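Local coordinates for fuculose-1-phosphate aldolase (Glaciozyma antarctica, PDB 4XXF), which is a zinc-binding member of the class II aldolase and adducin family, with an AraD-like alpha/beta fold and four chains in its assembly, at residues A17-A20 with W21-R25; H250-G253 with E254-R257. All blocks are in the same frame, centred on the assembly; numbering follows the deposited sequence.

How the contacts relate
Each contact joins consecutive turns within its own helix, but the two differ in burial and regularity. Contact 1 lies near the start of helix 15-36 and is a surface contact, none of its touching residues being buried; contact 2 sits at the C-terminal end of helix 234-256 and is partly buried through Gly253 and Tyr256. Regular backbone bonding with aliphatic contacts alongside characterises 17-25, whereas 250-257 combines a kinked backbone with a ring packed on a glycine. Their centres are about 15 Å apart, yet the two helices meet directly: Glu24 OE2 and Arg257 NE form a salt bridge at 2.8 Å, and Glu24 CG packs at 4.1 Å from Tyr256 CE1.

Contact 1. Residues A17-A20 with W21-R25; sequences AERA and WLKER
Glu18 and Leu22 run side by side in the same direction, one helical turn apart, with Leu22 CD1 lying 3.8 Å from Glu18 CG and 4.0 Å from Glu18 OE2. Glu18 reaches this position because CG stands opposite its own backbone N (chi1 -177°) and the chain beyond stays extended. The packing is closest nearer the backbone: Leu22 CG sits 3.3 Å from Glu18 O, the same oxygen that accepts the hydrogen bond from Leu22 N at 2.9 Å. This strip is covered further by Pro51, which both side chains touch, and Leu22 also packs on Ile190 of helix 190-213.

One residue on, Arg19 and Lys23 repeat the side-by-side course, with a slightly wider gap between the side chains themselves. Only their aliphatic parts approach, Arg19 CG and Lys23 CD being 4.1 Å apart, and the charged ends have separate partners: the Arg19 guanidinium makes salt bridges with Asp50 and Glu52, while Lys23 forms a cation-pi contact with Trp58.

The solvent side is found at Ala20 and Glu24. Ala20 is exposed, and its carbonyl oxygen accepts a comparatively long bond from Glu24 N, 3.2 Å, although the N-H points at it well (166°). A water bridges the same residues, giving a hydrogen bond of 2.7 Å to Glu24 OE1 and a weak one of 3.1 Å to Ala20 O. That oxygen thus takes one helix bond and one weak bond from water; the partner of Glu24 OE2 is Arg257. Four successive bonds from N of residues 21-24 to O of residues 17-20, the most bent being Trp21 N to Ala17 O at 159°, are the signature of a regular alpha-helix, here an early part of helix 15-36.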
ATOM      1  N   ALA A  17     -11.579  18.355  33.048  1.00 15.68           N
ATOM      2  CA  ALA A  17     -10.458  17.474  32.730  1.00 14.25           C
ATOM      3  C   ALA A  17     -10.893  16.340  31.806  1.00 14.55           C
ATOM      4  O   ALA A  17     -10.176  15.973  30.866  1.00 14.36           O
ATOM      5  CB  ALA A  17      -9.839  16.908  33.998  1.00 16.76           C
ATOM      6  N   GLU A  18     -12.064  15.775  32.082  1.00 14.89           N
ATOM      7  CA  GLU A  18     -12.605  14.724  31.238  1.00 13.94           C
ATOM      8  C   GLU A  18     -12.848  15.244  29.821  1.00 13.31           C
ATOM      9  O   GLU A  18     -12.504  14.562  28.849  1.00 13.43           O
ATOM     10  CB  GLU A  18     -13.897  14.153  31.829  1.00 16.14           C
ATOM     11  CG  GLU A  18     -14.424  12.993  30.994  1.00 18.50           C
ATOM     12  CD  GLU A  18     -15.623  12.292  31.610  1.00 24.25           C
ATOM     13  OE1 GLU A  18     -16.106  12.722  32.676  1.00 26.14           O
ATOM     14  OE2 GLU A  18     -16.080  11.294  31.007  1.00 28.36           O
ATOM     15  N   ARG A  19     -13.449  16.426  29.697  1.00 13.11           N
ATOM     16  CA  ARG A  19     -13.727  16.986  28.385  1.00 13.38           C
ATOM     17  C   ARG A  19     -12.432  17.190  27.607  1.00 13.01           C
ATOM     18  O   ARG A  19     -12.366  16.887  26.414  1.00 13.65           O
ATOM     19  CB  ARG A  19     -14.486  18.306  28.520  1.00 14.66           C
ATOM     20  CG  ARG A  19     -14.858  18.923  27.181  1.00 13.98           C
ATOM     21  CD  ARG A  19     -15.589  20.235  27.375  1.00 16.64           C
ATOM     22  NE  ARG A  19     -16.934  20.024  27.908  1.00 17.90           N
ATOM     23  CZ  ARG A  19     -17.355  20.457  29.091  1.00 20.25           C
ATOM     24  NH1 ARG A  19     -16.548  21.148  29.892  1.00 22.44           N
ATOM     25  NH2 ARG A  19     -18.594  20.195  29.472  1.00 21.95           N
ATOM     26  N   ALA A  20     -11.393  17.687  28.278  1.00 13.30           N
ATOM     27  CA  ALA A  20     -10.115  17.904  27.597  1.00 12.99           C
ATOM     28  C   ALA A  20      -9.527  16.585  27.102  1.00 11.40           C
ATOM     29  O   ALA A  20      -9.000  16.509  25.983  1.00 12.70           O
ATOM     30  CB  ALA A  20      -9.133  18.624  28.521  1.00 15.03           C
ATOM     31  N   TRP A  21      -9.627  15.535  27.917  1.00 12.45           N
ATOM     32  CA  TRP A  21      -9.138  14.210  27.530  0.61 13.27           C
ATOM     33  C   TRP A  21      -9.897  13.679  26.323  1.00 12.89           C
ATOM     34  O   TRP A  21      -9.308  13.183  25.353  1.00 12.34           O
ATOM     35  CB  TRP A  21      -9.272  13.210  28.691  0.61 14.72           C
ATOM     36  CG  TRP A  21      -9.029  11.783  28.253  0.61 12.68           C
ATOM     37  CD1 TRP A  21      -9.962  10.881  27.807  0.61 12.85           C
ATOM     38  CD2 TRP A  21      -7.765  11.113  28.189  0.61 17.82           C
ATOM     39  NE1 TRP A  21      -9.350   9.690  27.483  0.61 18.82           N
ATOM     40  CE2 TRP A  21      -8.005   9.806  27.709  0.61 15.33           C
ATOM     41  CE3 TRP A  21      -6.455  11.489  28.496  0.61 19.78           C
ATOM     42  CZ2 TRP A  21      -6.982   8.876  27.532  0.61 19.63           C
ATOM     43  CZ3 TRP A  21      -5.436  10.560  28.318  0.61 19.73           C
ATOM     44  CH2 TRP A  21      -5.708   9.270  27.839  0.61 20.40           C
ATOM     45  N   LEU A  22     -11.221  13.771  26.387  1.00 11.70           N
ATOM     46  CA  LEU A  22     -12.073  13.234  25.331  1.00 12.75           C
ATOM     47  C   LEU A  22     -11.873  13.959  24.006  1.00 11.21           C
ATOM     48  O   LEU A  22     -11.846  13.315  22.965  1.00 12.44           O
ATOM     49  CB  LEU A  22     -13.539  13.291  25.748  1.00 13.45           C
ATOM     50  CG  LEU A  22     -13.961  12.325  26.855  1.00 13.73           C
ATOM     51  CD1 LEU A  22     -15.374  12.640  27.303  1.00 15.98           C
ATOM     52  CD2 LEU A  22     -13.852  10.872  26.400  1.00 15.89           C
ATOM     53  N   LYS A  23     -11.726  15.277  24.025  1.00 11.72           N
ATOM     54  CA  LYS A  23     -11.484  16.012  22.787  1.00 12.37           C
ATOM     55  C   LYS A  23     -10.148  15.599  22.165  1.00 12.40           C
ATOM     56  O   LYS A  23     -10.067  15.367  20.955  1.00 12.31           O
ATOM     57  CB  LYS A  23     -11.531  17.526  23.038  1.00 12.23           C
ATOM     58  CG  LYS A  23     -12.938  18.053  23.333  1.00 13.50           C
ATOM     59  CD  LYS A  23     -12.979  19.557  23.599  1.00 13.54           C
ATOM     60  CE  LYS A  23     -12.650  20.354  22.343  1.00 15.46           C
ATOM     61  NZ  LYS A  23     -12.677  21.818  22.625  1.00 18.10           N
ATOM     62  N   GLU A  24      -9.105  15.485  22.978  1.00 11.70           N
ATOM     63  CA  GLU A  24      -7.832  15.039  22.432  1.00 11.86           C
ATOM     64  C   GLU A  24      -7.953  13.603  21.887  1.00 11.82           C
ATOM     65  O   GLU A  24      -7.370  13.270  20.842  1.00 11.47           O
ATOM     66  CB  GLU A  24      -6.727  15.125  23.488  1.00 12.11           C
ATOM     67  CG  GLU A  24      -5.368  14.662  22.940  1.00 14.85           C
ATOM     68  CD  GLU A  24      -4.300  14.484  24.002  1.00 19.55           C
ATOM     69  OE1 GLU A  24      -4.538  14.821  25.180  1.00 22.01           O
ATOM     70  OE2 GLU A  24      -3.208  13.984  23.657  1.00 19.65           O
ATOM     71  N   ARG A  25      -8.710  12.755  22.579  1.00 10.64           N
ATOM     72  CA  ARG A  25      -8.836  11.357  22.183  1.00 11.42           C
ATOM     73  C   ARG A  25      -9.603  11.262  20.862  1.00 10.61           C
ATOM     74  O   ARG A  25      -9.278  10.418  20.017  1.00 11.67           O
ATOM     75  CB  ARG A  25      -9.530  10.538  23.283  1.00 12.46           C
ATOM     76  CG  ARG A  25      -9.224   9.046  23.271  1.00 13.15           C
ATOM     77  CD  ARG A  25      -7.751   8.805  23.557  1.00 14.53           C
ATOM     78  NE  ARG A  25      -7.437   7.427  23.922  1.00 13.82           N
ATOM     79  CZ  ARG A  25      -6.198   7.002  24.131  1.00 17.50           C
ATOM     80  NH1 ARG A  25      -5.186   7.855  24.024  1.00 17.62           N
ATOM     81  NH2 ARG A  25      -5.964   5.738  24.448  1.00 20.05           N
TER
HETATM   82  O   HOH W   1      -6.006  16.457  26.717  1.00 21.67           O

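Contact 2. Residues H250-G253 with E254-R257; sequences HLQG and EEYR
Tyr256 lays one face of its ring over Gly253, whose CA is 3.7 Å from the ring centroid and 18° off the ring normal, a CH-pi contact displaced toward the rim at CE2. The ring is folded back over the preceding turn because Tyr256 CG lies between its own backbone N and carbonyl carbon (chi1 70°). At another part of the rim, Tyr256 CD2 comes within 3.2 Å of Gln252 O, approaching obliquely, while Gln252 CB lies 4.0 Å from CD2 of the tyrosine.

Gln252 O takes two backbone hydrogen bonds, a good one from Tyr256 N at 3.0 Å and a weak one from Glu255 N whose N-H angle is just 123°. Neither Glu254 N nor Glu255 N makes the usual i to i-4 bond, and for Glu255 that weak, bent bond reaches three residues back; this marks a kink near the C-terminal end of helix 234-256. The kinked end docks on helix 15-36, within an AraD-like fold: the buried tyrosine packs there against Val27, Ala28 and Arg31. Arg31 NH1 also hydrogen-bonds to Gln252 OE1 and forms a salt bridge with Glu255 OE1, which has a second one to Arg67.

Beyond the ring, Gly253 O accepts a hydrogen bond from Arg257 N at 3.1 Å. The aliphatic part of the arginine passes close to the same oxygen, with Arg257 CG at 3.1 Å and CD at 3.2 Å from Gly253 O, and the chain is extended from CG to NE, toward Glu24. Glu255 CB makes a comparable approach of 3.3 Å to Gln252 O. Other copies of the protein also touch this region: His250 packs on Leu68 and Leu251 on Arg67 of a second subunit, and Glu255 on His250 of a third.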
ATOM      1  N   HIS A 250       2.744   9.297  19.158  1.00 12.23           N
ATOM      2  CA  HIS A 250       4.172   9.379  18.858  1.00 12.87           C
ATOM      3  C   HIS A 250       4.415  10.097  17.529  1.00 13.53           C
ATOM      4  O   HIS A 250       5.284  10.961  17.439  1.00 15.92           O
ATOM      5  CB  HIS A 250       4.774   7.976  18.834  1.00 13.99           C
ATOM      6  CG  HIS A 250       6.214   7.942  18.440  1.00 16.49           C
ATOM      7  ND1 HIS A 250       7.226   8.396  19.258  1.00 21.54           N
ATOM      8  CD2 HIS A 250       6.813   7.499  17.309  1.00 19.24           C
ATOM      9  CE1 HIS A 250       8.387   8.230  18.648  1.00 23.09           C
ATOM     10  NE2 HIS A 250       8.164   7.694  17.462  1.00 21.06           N
ATOM     11  N   LEU A 251       3.636   9.771  16.505  1.00 12.60           N
ATOM     12  CA  LEU A 251       3.877  10.319  15.168  1.00 14.06           C
ATOM     13  C   LEU A 251       3.439  11.768  15.011  1.00 12.61           C
ATOM     14  O   LEU A 251       4.120  12.569  14.378  1.00 14.68           O
ATOM     15  CB  LEU A 251       3.166   9.477  14.105  1.00 15.16           C
ATOM     16  CG  LEU A 251       3.632   8.030  13.964  1.00 17.58           C
ATOM     17  CD1 LEU A 251       2.749   7.304  12.953  1.00 18.56           C
ATOM     18  CD2 LEU A 251       5.099   7.943  13.573  1.00 21.62           C
ATOM     19  N   GLN A 252       2.268  12.092  15.553  1.00 12.95           N
ATOM     20  CA  GLN A 252       1.610  13.351  15.202  1.00 12.23           C
ATOM     21  C   GLN A 252       1.038  14.118  16.385  1.00 12.20           C
ATOM     22  O   GLN A 252       0.407  15.162  16.194  1.00 12.53           O
ATOM     23  CB  GLN A 252       0.501  13.093  14.170  1.00 12.29           C
ATOM     24  CG  GLN A 252       1.081  12.762  12.798  1.00 13.17           C
ATOM     25  CD  GLN A 252       0.047  12.289  11.788  1.00 13.22           C
ATOM     26  OE1 GLN A 252      -1.146  12.599  11.899  1.00 12.58           O
ATOM     27  NE2 GLN A 252       0.499  11.537  10.790  1.00 13.87           N
ATOM     28  N   GLY A 253       1.261  13.621  17.600  1.00 12.51           N
ATOM     29  CA  GLY A 253       0.717  14.268  18.786  1.00 13.62           C
ATOM     30  C   GLY A 253       1.045  15.744  18.913  1.00 13.62           C
ATOM     31  O   GLY A 253       0.180  16.541  19.269  1.00 15.72           O
ATOM     32  N   GLU A 254       2.282  16.125  18.618  1.00 15.58           N
ATOM     33  CA  GLU A 254       2.660  17.529  18.725  0.54 18.73           C
ATOM     34  C   GLU A 254       1.800  18.401  17.813  1.00 18.83           C
ATOM     35  O   GLU A 254       1.455  19.528  18.171  1.00 21.52           O
ATOM     36  CB  GLU A 254       4.139  17.725  18.396  0.54 21.22           C
ATOM     37  CG  GLU A 254       5.087  17.062  19.375  0.54 27.59           C
ATOM     38  CD  GLU A 254       6.536  17.414  19.110  0.54 34.67           C
ATOM     39  OE1 GLU A 254       6.789  18.327  18.294  0.54 34.64           O
ATOM     40  OE2 GLU A 254       7.423  16.779  19.719  0.54 35.78           O
ATOM     41  N   GLU A 255       1.441  17.869  16.646  1.00 17.75           N
ATOM     42  CA  GLU A 255       0.583  18.582  15.692  1.00 17.53           C
ATOM     43  C   GLU A 255      -0.862  18.645  16.165  1.00 14.71           C
ATOM     44  O   GLU A 255      -1.488  19.708  16.169  1.00 16.80           O
ATOM     45  CB  GLU A 255       0.598  17.901  14.309  1.00 21.16           C
ATOM     46  CG  GLU A 255       1.914  17.978  13.530  1.00 30.80           C
ATOM     47  CD  GLU A 255       1.849  17.313  12.142  1.00 36.97           C
ATOM     48  OE1 GLU A 255       0.770  16.825  11.725  1.00 22.91           O
ATOM     49  OE2 GLU A 255       2.894  17.279  11.459  1.00 44.36           O
ATOM     50  N   TYR A 256      -1.411  17.499  16.544  1.00 13.44           N
ATOM     51  CA  TYR A 256      -2.858  17.452  16.681  1.00 13.10           C
ATOM     52  C   TYR A 256      -3.345  17.955  18.038  1.00 13.42           C
ATOM     53  O   TYR A 256      -4.528  18.265  18.193  1.00 14.23           O
ATOM     54  CB  TYR A 256      -3.394  16.041  16.359  1.00 12.82           C
ATOM     55  CG  TYR A 256      -3.113  14.882  17.291  1.00 11.91           C
ATOM     56  CD1 TYR A 256      -3.613  14.846  18.596  1.00 12.13           C
ATOM     57  CD2 TYR A 256      -2.446  13.757  16.820  1.00 11.29           C
ATOM     58  CE1 TYR A 256      -3.386  13.741  19.416  1.00 11.54           C
ATOM     59  CE2 TYR A 256      -2.228  12.660  17.625  1.00 12.47           C
ATOM     60  CZ  TYR A 256      -2.692  12.651  18.912  1.00 11.21           C
ATOM     61  OH  TYR A 256      -2.457  11.542  19.700  1.00 14.99           O
ATOM     62  N   ARG A 257      -2.430  18.114  18.990  1.00 13.85           N
ATOM     63  CA  ARG A 257      -2.795  18.638  20.306  1.00 16.55           C
ATOM     64  C   ARG A 257      -3.079  20.136  20.327  1.00 19.30           C
ATOM     65  O   ARG A 257      -3.525  20.663  21.347  1.00 20.44           O
ATOM     66  CB  ARG A 257      -1.694  18.287  21.309  1.00 16.26           C
ATOM     67  CG  ARG A 257      -1.754  16.826  21.709  1.00 16.96           C
ATOM     68  CD  ARG A 257      -0.474  16.343  22.394  1.00 21.06           C
ATOM     69  NE  ARG A 257      -0.742  15.120  23.141  1.00 19.58           N
ATOM     70  CZ  ARG A 257       0.128  14.518  23.943  1.00 23.93           C
ATOM     71  NH1 ARG A 257       1.354  15.005  24.086  1.00 30.28           N
ATOM     72  NH2 ARG A 257      -0.236  13.425  24.600  1.00 22.99           N
TER